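Local coordinates for protein GCN5-related N-acetyltransferase (Kribbella flavida, PDB 4MY0) that probably transfers the acetyl group of acetyl-CoA to amines, perhaps aminoglycosides, as a member of the GCN5-related N-acetyltransferase family, at residues C[140-153]-C[253-267]. Residues are numbered along the deposited sequence; the frame is centred on the assembly and turned at random.
With ACO (acetyl coenzyme *a), chain P.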
ATOM      1  N   ARG C 140      -6.572 -16.950 -19.799  1.00 22.98           N
ATOM      2  CA  ARG C 140      -6.042 -15.742 -20.405  1.00 18.85           C
ATOM      3  C   ARG C 140      -4.943 -15.285 -19.463  1.00 19.09           C
ATOM      4  O   ARG C 140      -5.190 -15.084 -18.270  1.00 18.69           O
ATOM      5  CB  ARG C 140      -7.134 -14.682 -20.518  1.00 21.17           C
ATOM      6  CG  ARG C 140      -6.679 -13.358 -21.142  1.00 22.94           C
ATOM      7  CD  ARG C 140      -7.804 -12.338 -21.016  1.00 25.70           C
ATOM      8  NE  ARG C 140      -7.507 -11.067 -21.674  1.00 24.41           N
ATOM      9  CZ  ARG C 140      -7.647  -9.879 -21.095  1.00 23.10           C
ATOM     10  NH1 ARG C 140      -7.370  -8.780 -21.782  1.00 25.45           N
ATOM     11  NH2 ARG C 140      -8.060  -9.784 -19.833  1.00 21.09           N
ATOM     12  N   TYR C 141      -3.724 -15.164 -19.979  1.00 20.44           N
ATOM     13  CA  TYR C 141      -2.561 -14.879 -19.136  1.00 22.81           C
ATOM     14  C   TYR C 141      -2.048 -13.478 -19.404  1.00 25.64           C
ATOM     15  O   TYR C 141      -1.966 -13.061 -20.564  1.00 23.94           O
ATOM     16  CB  TYR C 141      -1.406 -15.837 -19.457  1.00 23.18           C
ATOM     17  CG  TYR C 141      -1.674 -17.308 -19.254  1.00 28.37           C
ATOM     18  CD1 TYR C 141      -1.364 -17.937 -18.051  1.00 28.69           C
ATOM     19  CD2 TYR C 141      -2.186 -18.080 -20.285  1.00 33.32           C
ATOM     20  CE1 TYR C 141      -1.586 -19.297 -17.878  1.00 35.10           C
ATOM     21  CE2 TYR C 141      -2.413 -19.437 -20.122  1.00 37.83           C
ATOM     22  CZ  TYR C 141      -2.112 -20.040 -18.922  1.00 41.43           C
ATOM     23  OH  TYR C 141      -2.344 -21.392 -18.773  1.00 49.59           O
ATOM     24  N   ARG C 142      -1.669 -12.762 -18.347  1.00 17.07           N
ATOM     25  CA  ARG C 142      -0.946 -11.506 -18.528  1.00 20.49           C
ATOM     26  C   ARG C 142       0.407 -11.580 -17.828  1.00 21.67           C
ATOM     27  O   ARG C 142       0.471 -11.841 -16.631  1.00 21.04           O
ATOM     28  CB  ARG C 142      -1.740 -10.277 -18.029  1.00 18.65           C
ATOM     29  CG  ARG C 142      -1.188  -8.941 -18.620  1.00 22.05           C
ATOM     30  CD  ARG C 142      -1.674  -7.691 -17.865  1.00 24.50           C
ATOM     31  NE  ARG C 142      -1.119  -7.606 -16.513  1.00 25.61           N
ATOM     32  CZ  ARG C 142      -1.219  -6.532 -15.734  1.00 30.47           C
ATOM     33  NH1 ARG C 142      -1.846  -5.457 -16.181  1.00 26.92           N
ATOM     34  NH2 ARG C 142      -0.699  -6.532 -14.511  1.00 30.93           N
ATOM     35  N   PHE C 143       1.482 -11.349 -18.572  1.00 17.58           N
ATOM     36  CA  PHE C 143       2.817 -11.339 -17.980  1.00 20.19           C
ATOM     37  C   PHE C 143       3.422  -9.943 -18.045  1.00 22.20           C
ATOM     38  O   PHE C 143       3.015  -9.129 -18.880  1.00 25.11           O
ATOM     39  CB  PHE C 143       3.722 -12.362 -18.680  1.00 22.97           C
ATOM     40  CG  PHE C 143       3.292 -13.792 -18.451  1.00 27.07           C
ATOM     41  CD1 PHE C 143       3.520 -14.410 -17.226  1.00 25.76           C
ATOM     42  CD2 PHE C 143       2.641 -14.503 -19.446  1.00 28.57           C
ATOM     43  CE1 PHE C 143       3.106 -15.730 -17.002  1.00 28.55           C
ATOM     44  CE2 PHE C 143       2.230 -15.826 -19.232  1.00 26.42           C
ATOM     45  CZ  PHE C 143       2.465 -16.433 -18.016  1.00 27.28           C
ATOM     46  N   SER C 144       4.372  -9.651 -17.159  1.00 20.69           N
ATOM     47  CA  SER C 144       4.969  -8.319 -17.139  1.00 22.76           C
ATOM     48  C   SER C 144       6.477  -8.397 -17.327  1.00 23.41           C
ATOM     49  O   SER C 144       7.168  -9.118 -16.599  1.00 21.03           O
ATOM     50  CB  SER C 144       4.630  -7.597 -15.826  1.00 26.92           C
ATOM     51  OG  SER C 144       3.228  -7.592 -15.597  1.00 29.31           O
ATOM     52  N   PHE C 145       6.981  -7.642 -18.300  1.00 24.61           N
ATOM     53  CA  PHE C 145       8.407  -7.629 -18.599  1.00 26.14           C
ATOM     54  C   PHE C 145       9.006  -6.252 -18.350  1.00 24.33           C
ATOM     55  O   PHE C 145       8.277  -5.252 -18.241  1.00 22.26           O
ATOM     56  CB  PHE C 145       8.626  -8.025 -20.065  1.00 24.51           C
ATOM     57  CG  PHE C 145       8.006  -9.351 -20.428  1.00 26.75           C
ATOM     58  CD1 PHE C 145       8.729 -10.523 -20.298  1.00 23.97           C
ATOM     59  CD2 PHE C 145       6.689  -9.426 -20.879  1.00 28.21           C
ATOM     60  CE1 PHE C 145       8.158 -11.759 -20.616  1.00 25.11           C
ATOM     61  CE2 PHE C 145       6.104 -10.661 -21.209  1.00 25.80           C
ATOM     62  CZ  PHE C 145       6.837 -11.828 -21.070  1.00 23.47           C
ATOM     63  N   GLN C 146      10.331  -6.191 -18.261  1.00 28.15           N
ATOM     64  CA  GLN C 146      11.019  -4.903 -18.182  1.00 29.23           C
ATOM     65  C   GLN C 146      11.147  -4.347 -19.599  1.00 26.60           C
ATOM     66  O   GLN C 146      11.645  -5.031 -20.502  1.00 27.47           O
ATOM     67  CB  GLN C 146      12.407  -5.058 -17.551  1.00 27.59           C
ATOM     68  CG  GLN C 146      12.417  -5.896 -16.278  1.00 32.89           C
ATOM     69  CD  GLN C 146      13.810  -5.995 -15.644  1.00 44.59           C
ATOM     70  OE1 GLN C 146      14.691  -5.166 -15.902  1.00 49.73           O
ATOM     71  NE2 GLN C 146      14.009  -7.014 -14.813  1.00 45.68           N
ATOM     72  N   ALA C 147      10.693  -3.114 -19.809  1.00 24.89           N
ATOM     73  CA  ALA C 147      10.769  -2.515 -21.144  1.00 25.76           C
ATOM     74  C   ALA C 147      12.202  -2.421 -21.686  1.00 26.57           C
ATOM     75  O   ALA C 147      12.436  -2.618 -22.880  1.00 25.63           O
ATOM     76  CB  ALA C 147      10.088  -1.146 -21.145  1.00 21.07           C
ATOM     77  N   ALA C 148      13.165  -2.107 -20.820  1.00 25.23           N
ATOM     78  CA  ALA C 148      14.550  -1.915 -21.287  1.00 28.37           C
ATOM     79  C   ALA C 148      15.111  -3.217 -21.856  1.00 33.52           C
ATOM     80  O   ALA C 148      16.001  -3.213 -22.706  1.00 36.48           O
ATOM     81  CB  ALA C 148      15.445  -1.407 -20.147  1.00 27.83           C
ATOM     82  N   ASP C 149      14.591  -4.334 -21.361  1.00 34.59           N
ATOM     83  CA  ASP C 149      15.003  -5.655 -21.816  1.00 36.88           C
ATOM     84  C   ASP C 149      14.502  -5.907 -23.250  1.00 31.42           C
ATOM     85  O   ASP C 149      15.251  -6.364 -24.117  1.00 34.64           O
ATOM     86  CB  ASP C 149      14.424  -6.693 -20.850  1.00 44.16           C
ATOM     87  CG  ASP C 149      15.011  -8.073 -21.039  1.00 54.56           C
ATOM     88  OD1 ASP C 149      15.723  -8.309 -22.050  1.00 58.34           O
ATOM     89  OD2 ASP C 149      14.740  -8.930 -20.168  1.00 56.61           O
ATOM     90  N   LEU C 150      13.232  -5.596 -23.486  1.00 26.52           N
ATOM     91  CA  LEU C 150      12.623  -5.740 -24.804  1.00 26.32           C
ATOM     92  C   LEU C 150      13.315  -4.842 -25.823  1.00 29.20           C
ATOM     93  O   LEU C 150      13.504  -5.211 -26.992  1.00 29.12           O
ATOM     94  CB  LEU C 150      11.149  -5.365 -24.711  1.00 23.54           C
ATOM     95  CG  LEU C 150      10.339  -6.275 -23.795  1.00 26.68           C
ATOM     96  CD1 LEU C 150       8.885  -5.872 -23.806  1.00 25.44           C
ATOM     97  CD2 LEU C 150      10.480  -7.710 -24.229  1.00 27.85           C
ATOM     98  N   ARG C 151      13.709  -3.662 -25.360  1.00 30.81           N
ATOM     99  CA  ARG C 151      14.256  -2.636 -26.224  1.00 27.20           C
ATOM    100  C   ARG C 151      15.527  -3.113 -26.928  1.00 31.86           C
ATOM    101  O   ARG C 151      15.815  -2.695 -28.051  1.00 32.47           O
ATOM    102  CB  ARG C 151      14.550  -1.381 -25.406  1.00 28.03           C
ATOM    103  CG  ARG C 151      15.135  -0.267 -26.237  1.00 29.54           C
ATOM    104  CD  ARG C 151      15.514   0.946 -25.413  1.00 33.51           C
ATOM    105  NE  ARG C 151      16.263   1.835 -26.283  1.00 36.78           N
ATOM    106  CZ  ARG C 151      17.581   1.805 -26.394  1.00 36.66           C
ATOM    107  NH1 ARG C 151      18.196   2.617 -27.242  1.00 38.64           N
ATOM    108  NH2 ARG C 151      18.279   0.961 -25.648  1.00 32.75           N
ATOM    109  N   SER C 152      16.281  -3.995 -26.280  1.00 34.34           N
ATOM    110  CA  SER C 152      17.561  -4.423 -26.846  1.00 35.39           C
ATOM    111  C   SER C 152      17.511  -5.774 -27.560  1.00 36.19           C
ATOM    112  O   SER C 152      18.550  -6.397 -27.754  1.00 37.67           O
ATOM    113  CB  SER C 152      18.631  -4.464 -25.756  1.00 40.89           C
ATOM    114  OG  SER C 152      18.261  -5.390 -24.755  1.00 48.90           O
ATOM    115  N   LEU C 153      16.319  -6.217 -27.969  1.00 36.60           N
ATOM    116  CA  LEU C 153      16.191  -7.499 -28.667  1.00 33.29           C
ATOM    117  C   LEU C 153      16.753  -7.497 -30.090  1.00 38.43           C
ATOM    118  O   LEU C 153      17.049  -8.559 -30.640  1.00 41.75           O
ATOM    119  CB  LEU C 153      14.745  -8.003 -28.652  1.00 31.57           C
ATOM    120  CG  LEU C 153      14.313  -8.498 -27.276  1.00 29.91           C
ATOM    121  CD1 LEU C 153      12.879  -8.979 -27.304  1.00 31.95           C
ATOM    122  CD2 LEU C 153      15.248  -9.599 -26.775  1.00 31.57           C
ATOM    123  N   VAL C 253       6.377  -3.419 -19.395  1.00 24.72           N
ATOM    124  CA  VAL C 253       5.462  -3.807 -20.459  1.00 20.74           C
ATOM    125  C   VAL C 253       4.646  -5.021 -20.041  1.00 25.30           C
ATOM    126  O   VAL C 253       5.209  -6.088 -19.805  1.00 27.31           O
ATOM    127  CB  VAL C 253       6.214  -4.192 -21.738  1.00 21.27           C
ATOM    128  CG1 VAL C 253       5.212  -4.690 -22.790  1.00 23.74           C
ATOM    129  CG2 VAL C 253       7.009  -3.002 -22.275  1.00 18.83           C
ATOM    130  N   HIS C 254       3.325  -4.873 -19.951  1.00 17.65           N
ATOM    131  CA  HIS C 254       2.480  -6.023 -19.676  1.00 19.60           C
ATOM    132  C   HIS C 254       2.099  -6.648 -21.025  1.00 26.40           C
ATOM    133  O   HIS C 254       1.920  -5.931 -22.019  1.00 31.10           O
ATOM    134  CB  HIS C 254       1.218  -5.598 -18.918  1.00 22.91           C
ATOM    135  CG  HIS C 254       1.488  -4.833 -17.654  1.00 26.23           C
ATOM    136  ND1 HIS C 254       2.143  -5.384 -16.572  1.00 27.22           N
ATOM    137  CD2 HIS C 254       1.166  -3.566 -17.294  1.00 30.02           C
ATOM    138  CE1 HIS C 254       2.222  -4.486 -15.603  1.00 31.49           C
ATOM    139  NE2 HIS C 254       1.642  -3.373 -16.018  1.00 33.62           N
ATOM    140  N   ALA C 255       1.993  -7.972 -21.084  1.00 20.84           N
ATOM    141  CA  ALA C 255       1.596  -8.599 -22.343  1.00 23.44           C
ATOM    142  C   ALA C 255       0.610  -9.731 -22.146  1.00 24.50           C
ATOM    143  O   ALA C 255       0.760 -10.576 -21.246  1.00 20.69           O
ATOM    144  CB  ALA C 255       2.807  -9.083 -23.116  1.00 22.39           C
ATOM    145  N   TYR C 256      -0.404  -9.739 -22.998  1.00 25.56           N
ATOM    146  CA  TYR C 256      -1.296 -10.879 -23.092  1.00 26.94           C
ATOM    147  C   TYR C 256      -0.727 -11.841 -24.116  1.00 25.86           C
ATOM    148  O   TYR C 256      -0.537 -11.488 -25.290  1.00 25.58           O
ATOM    149  CB  TYR C 256      -2.704 -10.427 -23.473  1.00 24.70           C
ATOM    150  CG  TYR C 256      -3.373  -9.714 -22.336  1.00 22.95           C
ATOM    151  CD1 TYR C 256      -3.951 -10.435 -21.295  1.00 21.05           C
ATOM    152  CD2 TYR C 256      -3.402  -8.319 -22.272  1.00 22.54           C
ATOM    153  CE1 TYR C 256      -4.547  -9.795 -20.228  1.00 18.55           C
ATOM    154  CE2 TYR C 256      -4.011  -7.669 -21.206  1.00 23.70           C
ATOM    155  CZ  TYR C 256      -4.580  -8.420 -20.191  1.00 21.66           C
ATOM    156  OH  TYR C 256      -5.186  -7.805 -19.119  1.00 27.77           O
ATOM    157  N   LEU C 257      -0.430 -13.051 -23.651  1.00 24.98           N
ATOM    158  CA  LEU C 257       0.132 -14.103 -24.493  1.00 33.65           C
ATOM    159  C   LEU C 257       0.149 -15.447 -23.766  1.00 39.52           C
ATOM    160  O   LEU C 257      -0.031 -15.508 -22.550  1.00 42.28           O
ATOM    161  CB  LEU C 257       1.548 -13.738 -24.946  1.00 37.66           C
ATOM    162  CG  LEU C 257       2.454 -12.867 -24.086  1.00 32.54           C
ATOM    163  CD1 LEU C 257       3.083 -13.658 -22.968  1.00 32.57           C
ATOM    164  CD2 LEU C 257       3.515 -12.290 -24.992  1.00 26.78           C
ATOM    165  N   SER C 258       0.372 -16.522 -24.513  1.00 38.13           N
ATOM    166  CA  SER C 258       0.501 -17.847 -23.909  1.00 38.72           C
ATOM    167  C   SER C 258       1.773 -17.964 -23.066  1.00 43.38           C
ATOM    168  O   SER C 258       2.757 -17.269 -23.328  1.00 43.88           O
ATOM    169  CB  SER C 258       0.502 -18.905 -25.008  1.00 45.37           C
ATOM    170  OG  SER C 258       1.189 -20.070 -24.587  1.00 51.21           O
ATOM    171  N   PRO C 259       1.770 -18.847 -22.042  1.00 45.84           N
ATOM    172  CA  PRO C 259       3.025 -19.107 -21.320  1.00 45.86           C
ATOM    173  C   PRO C 259       4.006 -19.868 -22.214  1.00 46.38           C
ATOM    174  O   PRO C 259       5.177 -20.005 -21.851  1.00 48.22           O
ATOM    175  CB  PRO C 259       2.584 -19.979 -20.137  1.00 45.85           C
ATOM    176  CG  PRO C 259       1.301 -20.626 -20.594  1.00 47.15           C
ATOM    177  CD  PRO C 259       0.643 -19.636 -21.511  1.00 45.87           C
ATOM    178  N   ASN C 260       3.526 -20.335 -23.369  1.00 44.33           N
ATOM    179  CA  ASN C 260       4.376 -20.931 -24.406  1.00 46.93           C
ATOM    180  C   ASN C 260       4.958 -19.939 -25.418  1.00 41.49           C
ATOM    181  O   ASN C 260       5.665 -20.342 -26.344  1.00 42.34           O
ATOM    182  CB  ASN C 260       3.603 -22.002 -25.179  1.00 53.14           C
ATOM    183  CG  ASN C 260       3.545 -23.318 -24.447  1.00 60.82           C
ATOM    184  OD1 ASN C 260       4.483 -23.685 -23.736  1.00 62.10           O
ATOM    185  ND2 ASN C 260       2.439 -24.041 -24.611  1.00 63.91           N
ATOM    186  N   ASP C 261       4.655 -18.652 -25.263  1.00 37.25           N
ATOM    187  CA  ASP C 261       5.144 -17.651 -26.214  1.00 31.83           C
ATOM    188  C   ASP C 261       6.679 -17.623 -26.238  1.00 30.79           C
ATOM    189  O   ASP C 261       7.324 -17.682 -25.187  1.00 31.07           O
ATOM    190  CB  ASP C 261       4.593 -16.262 -25.884  1.00 33.53           C
ATOM    191  CG  ASP C 261       4.795 -15.269 -27.019  1.00 37.75           C
ATOM    192  OD1 ASP C 261       3.804 -14.962 -27.722  1.00 35.68           O
ATOM    193  OD2 ASP C 261       5.944 -14.812 -27.216  1.00 41.10           O
ATOM    194  N   PRO C 262       7.262 -17.531 -27.445  1.00 29.31           N
ATOM    195  CA  PRO C 262       8.717 -17.476 -27.629  1.00 30.65           C
ATOM    196  C   PRO C 262       9.409 -16.319 -26.906  1.00 28.49           C
ATOM    197  O   PRO C 262      10.622 -16.391 -26.722  1.00 30.30           O
ATOM    198  CB  PRO C 262       8.871 -17.295 -29.147  1.00 32.70           C
ATOM    199  CG  PRO C 262       7.537 -16.811 -29.632  1.00 33.02           C
ATOM    200  CD  PRO C 262       6.551 -17.497 -28.737  1.00 29.63           C
ATOM    201  N   VAL C 263       8.678 -15.273 -26.521  1.00 27.55           N
ATOM    202  CA  VAL C 263       9.315 -14.129 -25.870  1.00 30.09           C
ATOM    203  C   VAL C 263      10.031 -14.541 -24.564  1.00 32.30           C
ATOM    204  O   VAL C 263      11.049 -13.946 -24.194  1.00 36.01           O
ATOM    205  CB  VAL C 263       8.313 -12.975 -25.611  1.00 30.61           C
ATOM    206  CG1 VAL C 263       7.295 -13.365 -24.542  1.00 28.06           C
ATOM    207  CG2 VAL C 263       9.049 -11.707 -25.195  1.00 32.69           C
ATOM    208  N   HIS C 264       9.516 -15.566 -23.884  1.00 26.82           N
ATOM    209  CA  HIS C 264      10.124 -16.025 -22.633  1.00 27.49           C
ATOM    210  C   HIS C 264      11.510 -16.609 -22.908  1.00 30.63           C
ATOM    211  O   HIS C 264      12.386 -16.619 -22.035  1.00 29.55           O
ATOM    212  CB  HIS C 264       9.231 -17.072 -21.943  1.00 30.50           C
ATOM    213  CG  HIS C 264       7.850 -16.579 -21.609  1.00 29.70           C
ATOM    214  ND1 HIS C 264       7.609 -15.650 -20.617  1.00 29.98           N
ATOM    215  CD2 HIS C 264       6.638 -16.894 -22.129  1.00 30.13           C
ATOM    216  CE1 HIS C 264       6.312 -15.408 -20.551  1.00 33.78           C
ATOM    217  NE2 HIS C 264       5.700 -16.151 -21.457  1.00 31.42           N
ATOM    218  N   LEU C 265      11.708 -17.083 -24.137  1.00 29.15           N
ATOM    219  CA  LEU C 265      12.978 -17.676 -24.542  1.00 30.76           C
ATOM    220  C   LEU C 265      13.956 -16.618 -25.051  1.00 32.06           C
ATOM    221  O   LEU C 265      15.155 -16.875 -25.174  1.00 32.35           O
ATOM    222  CB  LEU C 265      12.740 -18.729 -25.637  1.00 33.84           C
ATOM    223  CG  LEU C 265      11.796 -19.892 -25.325  1.00 32.90           C
ATOM    224  CD1 LEU C 265      11.470 -20.687 -26.582  1.00 35.87           C
ATOM    225  CD2 LEU C 265      12.402 -20.804 -24.273  1.00 32.17           C
ATOM    226  N   LEU C 266      13.440 -15.430 -25.349  1.00 32.12           N
ATOM    227  CA  LEU C 266      14.241 -14.369 -25.957  1.00 31.36           C
ATOM    228  C   LEU C 266      14.755 -13.345 -24.943  1.00 31.91           C
ATOM    229  O   LEU C 266      15.888 -12.873 -25.062  1.00 31.63           O
ATOM    230  CB  LEU C 266      13.419 -13.640 -27.026  1.00 33.20           C
ATOM    231  CG  LEU C 266      13.016 -14.424 -28.276  1.00 35.02           C
ATOM    232  CD1 LEU C 266      12.010 -13.649 -29.112  1.00 39.22           C
ATOM    233  CD2 LEU C 266      14.246 -14.719 -29.089  1.00 37.10           C
ATOM    234  N   VAL C 267      13.925 -12.984 -23.964  1.00 28.70           N
ATOM    235  CA  VAL C 267      14.292 -11.893 -23.055  1.00 32.52           C
ATOM    236  C   VAL C 267      15.226 -12.340 -21.946  1.00 31.42           C
ATOM    237  O   VAL C 267      15.143 -13.475 -21.469  1.00 34.71           O
ATOM    238  CB  VAL C 267      13.071 -11.201 -22.437  1.00 28.72           C
ATOM    239  CG1 VAL C 267      12.208 -10.633 -23.522  1.00 31.20           C
ATOM    240  CG2 VAL C 267      12.276 -12.170 -21.589  1.00 25.69           C
TER
HETATM  241  N1A ACO P 400      17.752   3.740 -23.105  1.00 38.18           N
HETATM  242  C2A ACO P 400      19.092   3.769 -23.282  1.00 37.10           C
HETATM  243  N3A ACO P 400      19.688   4.365 -24.337  1.00 35.40           N
HETATM  244  C4A ACO P 400      18.945   4.977 -25.289  1.00 38.26           C
HETATM  245  C5A ACO P 400      17.477   4.983 -25.165  1.00 39.68           C
HETATM  246  C6A ACO P 400      16.890   4.309 -23.983  1.00 37.24           C
HETATM  247  N6A ACO P 400      15.545   4.274 -23.798  1.00 37.11           N
HETATM  248  N7A ACO P 400      17.000   5.647 -26.239  1.00 41.75           N
HETATM  249  C8A ACO P 400      18.061   6.034 -26.989  1.00 42.32           C
HETATM  250  N9A ACO P 400      19.217   5.627 -26.423  1.00 41.58           N
HETATM  251  C1B ACO P 400      20.586   5.865 -26.931  1.00 37.57           C
HETATM  252  C2B ACO P 400      20.885   5.055 -28.172  1.00 35.39           C
HETATM  253  O2B ACO P 400      21.239   3.700 -27.864  1.00 34.13           O
HETATM  254  C3B ACO P 400      22.051   5.844 -28.728  1.00 37.95           C
HETATM  255  O3B ACO P 400      23.205   5.537 -27.953  1.00 43.59           O
HETATM  256  P3B ACO P 400      24.333   4.506 -28.455  1.00 64.25           P
HETATM  257  O7A ACO P 400      23.551   3.322 -28.983  1.00 63.51           O
HETATM  258  O8A ACO P 400      25.058   5.303 -29.517  1.00 63.18           O
HETATM  259  O9A ACO P 400      25.154   4.235 -27.216  1.00 66.79           O
HETATM  260  C4B ACO P 400      21.727   7.291 -28.391  1.00 38.30           C
HETATM  261  O4B ACO P 400      20.749   7.225 -27.341  1.00 38.11           O
HETATM  262  C5B ACO P 400      21.158   8.061 -29.581  1.00 35.88           C
HETATM  263  O5B ACO P 400      20.151   7.245 -30.187  1.00 32.53           O
HETATM  264  P1A ACO P 400      19.079   7.791 -31.261  1.00 30.25           P
HETATM  265  O1A ACO P 400      19.547   9.087 -31.879  1.00 30.45           O
HETATM  266  O2A ACO P 400      18.719   6.583 -32.079  1.00 29.12           O
HETATM  267  O3A ACO P 400      17.873   8.188 -30.261  1.00 43.87           O
HETATM  268  P2A ACO P 400      16.307   8.000 -30.578  1.00 34.54           P
HETATM  269  O4A ACO P 400      16.074   8.441 -32.010  1.00 37.98           O
HETATM  270  O5A ACO P 400      15.916   6.615 -30.166  1.00 28.90           O
HETATM  271  O6A ACO P 400      15.622   9.102 -29.605  1.00 31.95           O
HETATM  272  CBP ACO P 400      14.365   9.317 -27.558  1.00 26.35           C
HETATM  273  CCP ACO P 400      15.714   8.993 -28.185  1.00 26.28           C
HETATM  274  CDP ACO P 400      13.964  10.762 -27.834  1.00 24.61           C
HETATM  275  CEP ACO P 400      14.470   9.090 -26.057  1.00 22.79           C
HETATM  276  CAP ACO P 400      13.361   8.356 -28.201  1.00 28.94           C
HETATM  277  OAP ACO P 400      13.831   7.006 -28.043  1.00 33.34           O
HETATM  278  C9P ACO P 400      11.960   8.526 -27.675  1.00 29.31           C
HETATM  279  O9P ACO P 400      11.181   9.239 -28.297  1.00 24.20           O
HETATM  280  N8P ACO P 400      11.615   7.880 -26.550  1.00 30.96           N
HETATM  281  C7P ACO P 400      10.290   7.950 -25.946  1.00 25.08           C
HETATM  282  C6P ACO P 400       9.910   9.361 -25.504  1.00 25.92           C
HETATM  283  C5P ACO P 400      11.001   9.970 -24.650  1.00 33.88           C
HETATM  284  O5P ACO P 400      11.503   9.331 -23.732  1.00 32.26           O
HETATM  285  N4P ACO P 400      11.358  11.223 -24.934  1.00 34.23           N
HETATM  286  C3P ACO P 400      11.796  12.136 -23.881  1.00 32.58           C
HETATM  287  C2P ACO P 400      13.291  12.409 -23.933  1.00 30.34           C
HETATM  288  S1P ACO P 400      13.709  13.706 -22.798  1.00 30.29           S
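Arg140 lays its guanidinium flat on the Tyr256 ring, planes 11° apart, with CZ 3.2 Å from CE1 of Tyr256. With CG anti to the backbone N (chi1 180°), the extended chain carries the guanidinium across that ring, where Leu389 O accepts from NE and Gln278 OE1 from NH2. The Tyr141 ring carries Pro259 CD over one face, 3.6 Å from its centroid. Arg142 lends CG to the opposite face of Tyr256, then bends at chi3 (68°) to stack its guanidinium on His254, CZ 3.7 Å from His254 ND1. An alanine in place of Tyr256 would probably leave the guanidinium of Arg140 and the aliphatic stem of Arg142 without the ring that separates them.

Phe143 and Ala255 form a hydrogen-bonded antiparallel pair, while the Phe143 ring receives the edge of His264 on its face. Next, Ser144 OG meets His254 ND1 at 2.6 Å in the imidazole plane, helping to fix the ring's rotation. Phe145 N bonds almost straight to Val253 O (2.8 Å), and its ring packs against Val263 and Val267. In helix 147-151, Leu150 CD2 presses on Val267 CG1 at 3.5 Å, whereas Arg151 covers the adenine of acetyl-CoA, also held by Ser248 and a third subunit's Ser101.

Pairing strand 135-146 with 252-256 of the GNAT domain thus sets Phe143, Phe145, Val253 and Ala255 on one face, guanidinium-ring stacks on the other.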